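Local coordinates for dihydrodipicolinate reductase N-terminus domain-containing protein (Mycobacterium smegmatis, PDB 6IAQ), which acts as a native amine dehydrogenase, probably using NADPH to reductively aminate ketones to amines, at residues S6-V12 / V31-I37. Sequence-based numbering, arbitrary orientation.
Sequences SDIRAVV and VQIVGAI
V34 lies at about a right angle over the bent side chain of R9, with CG1 beside the aliphatic start of the arginine and 4.0 Å from R9 NE. Its other methyl, CG2, covers one face of the guanidinium near the rim, 4.1 Å above the plane. The turn at chi3 (65°) folds the arginine back beneath these methyls, and its NH1 and NH2 donate to the backbone oxygens of H74 and T73. Beyond this pair, V11 CG1 meets I37 CD1 at 3.7 Å. Around A10, V31 CG1 packs 3.6 Å from A10 CB and also touches I8, whereas farther along V12 CG1 rests against I33 CG2. Helix 17-28 and L48 cover V12 and I33, while V11, V34 and I37 contact helix 66-73.

Strands 9-12 and 32-37 run parallel, their axes 15° apart. A10 bonds in both directions, its N to Q32 O (2.8 Å) and its O to V34 N, and I8 O accepts from Q32 N. The pairing then slips: A10 is opposite I33 but V12 is opposite A36, so two steps on one strand match three on the other. V34 and G35 together face V11, a beta bulge in which V34 departs from strand conformation (psi near -6°) and the buried G35 N finds no partner. Past the bulge V12 N still reaches G35 O from above the carbonyl plane; the bond from I37 N to V12 O (3.0 Å) lies in the plane of its acceptor. Before the strand, S6 OG takes the N-H of I8 in an ST turn.

With helix 17-28 connecting them, the two strands form the first beta-alpha-beta unit of a Rossmann fold, and the I37 side chain at the end of the second strand comes within about 4 Å of the bound NADP.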
# COMPACT_ATOMS: atom_id res chain seq x y z
N SER A 6 9.15 0.59 -26.84
CA SER A 6 8.65 -0.67 -26.22
C SER A 6 8.37 -1.67 -27.35
O SER A 6 8.02 -1.24 -28.46
CB SER A 6 7.42 -0.41 -25.36
OG SER A 6 6.85 -1.62 -24.89
N ASP A 7 8.51 -2.95 -27.06
CA ASP A 7 8.06 -4.07 -27.93
C ASP A 7 6.53 -4.12 -27.96
O ASP A 7 5.98 -4.72 -28.91
CB ASP A 7 8.60 -5.42 -27.43
CG ASP A 7 10.10 -5.60 -27.56
OD1 ASP A 7 10.75 -4.87 -28.37
OD2 ASP A 7 10.62 -6.48 -26.85
N ILE A 8 5.85 -3.57 -26.95
CA ILE A 8 4.40 -3.86 -26.71
C ILE A 8 3.58 -3.20 -27.82
O ILE A 8 3.76 -1.98 -28.07
CB ILE A 8 3.95 -3.38 -25.30
CG1 ILE A 8 4.65 -4.20 -24.21
CG2 ILE A 8 2.44 -3.39 -25.18
CD1 ILE A 8 4.57 -3.57 -22.83
N ARG A 9 2.68 -3.97 -28.41
CA ARG A 9 1.74 -3.48 -29.46
C ARG A 9 0.34 -3.48 -28.83
O ARG A 9 -0.11 -4.54 -28.35
CB ARG A 9 1.87 -4.33 -30.74
CG ARG A 9 3.25 -4.26 -31.40
CD ARG A 9 3.47 -5.34 -32.45
NE ARG A 9 2.57 -5.15 -33.58
CZ ARG A 9 1.45 -5.83 -33.81
NH1 ARG A 9 1.07 -6.84 -33.03
NH2 ARG A 9 0.75 -5.56 -34.91
N ALA A 10 -0.30 -2.32 -28.81
CA ALA A 10 -1.60 -2.13 -28.09
C ALA A 10 -2.71 -1.67 -29.05
O ALA A 10 -2.40 -0.89 -29.98
CB ALA A 10 -1.40 -1.13 -26.98
N VAL A 11 -3.94 -2.12 -28.80
CA VAL A 11 -5.18 -1.57 -29.40
C VAL A 11 -5.93 -0.79 -28.32
O VAL A 11 -6.15 -1.35 -27.22
CB VAL A 11 -6.04 -2.68 -30.03
CG1 VAL A 11 -7.49 -2.25 -30.26
CG2 VAL A 11 -5.42 -3.13 -31.36
N VAL A 12 -6.27 0.47 -28.58
CA VAL A 12 -7.06 1.29 -27.61
C VAL A 12 -8.54 1.07 -27.98
O VAL A 12 -8.96 1.40 -29.11
CB VAL A 12 -6.60 2.75 -27.44
CG1 VAL A 12 -5.26 3.05 -28.11
CG2 VAL A 12 -7.63 3.78 -27.82
N VAL A 31 4.95 2.61 -25.90
CA VAL A 31 4.07 1.54 -26.43
C VAL A 31 3.72 1.89 -27.88
O VAL A 31 3.58 3.07 -28.21
CB VAL A 31 2.81 1.34 -25.56
CG1 VAL A 31 1.80 0.44 -26.22
CG2 VAL A 31 3.16 0.81 -24.19
N GLN A 32 3.63 0.87 -28.73
CA GLN A 32 3.20 1.03 -30.14
C GLN A 32 1.68 0.86 -30.19
O GLN A 32 1.17 -0.26 -29.92
CB GLN A 32 3.90 0.01 -31.04
CG GLN A 32 5.40 0.23 -31.13
CD GLN A 32 6.09 -0.92 -31.81
OE1 GLN A 32 6.93 -1.61 -31.22
NE2 GLN A 32 5.72 -1.14 -33.05
N ILE A 33 0.96 1.94 -30.49
CA ILE A 33 -0.52 1.82 -30.72
C ILE A 33 -0.69 1.37 -32.17
O ILE A 33 -0.27 2.12 -33.06
CB ILE A 33 -1.26 3.13 -30.39
CG1 ILE A 33 -1.05 3.55 -28.92
CG2 ILE A 33 -2.73 2.99 -30.75
CD1 ILE A 33 -1.57 4.94 -28.61
N VAL A 34 -1.30 0.21 -32.39
CA VAL A 34 -1.46 -0.38 -33.74
C VAL A 34 -2.93 -0.38 -34.15
O VAL A 34 -3.22 -0.73 -35.32
CB VAL A 34 -0.84 -1.78 -33.81
CG1 VAL A 34 0.63 -1.71 -33.46
CG2 VAL A 34 -1.57 -2.80 -32.95
N GLY A 35 -3.85 -0.01 -33.26
CA GLY A 35 -5.28 -0.02 -33.59
C GLY A 35 -6.12 0.73 -32.58
O GLY A 35 -5.62 1.01 -31.47
N ALA A 36 -7.35 1.09 -32.95
CA ALA A 36 -8.26 1.92 -32.13
C ALA A 36 -9.70 1.66 -32.56
O ALA A 36 -9.98 1.63 -33.79
CB ALA A 36 -7.86 3.37 -32.23
N ILE A 37 -10.57 1.37 -31.60
CA ILE A 37 -11.98 0.97 -31.81
C ILE A 37 -12.89 2.02 -31.17
O ILE A 37 -12.66 2.40 -29.99
CB ILE A 37 -12.24 -0.44 -31.28
CG1 ILE A 37 -11.18 -1.42 -31.80
CG2 ILE A 37 -13.66 -0.90 -31.58
CD1 ILE A 37 -11.12 -2.71 -31.03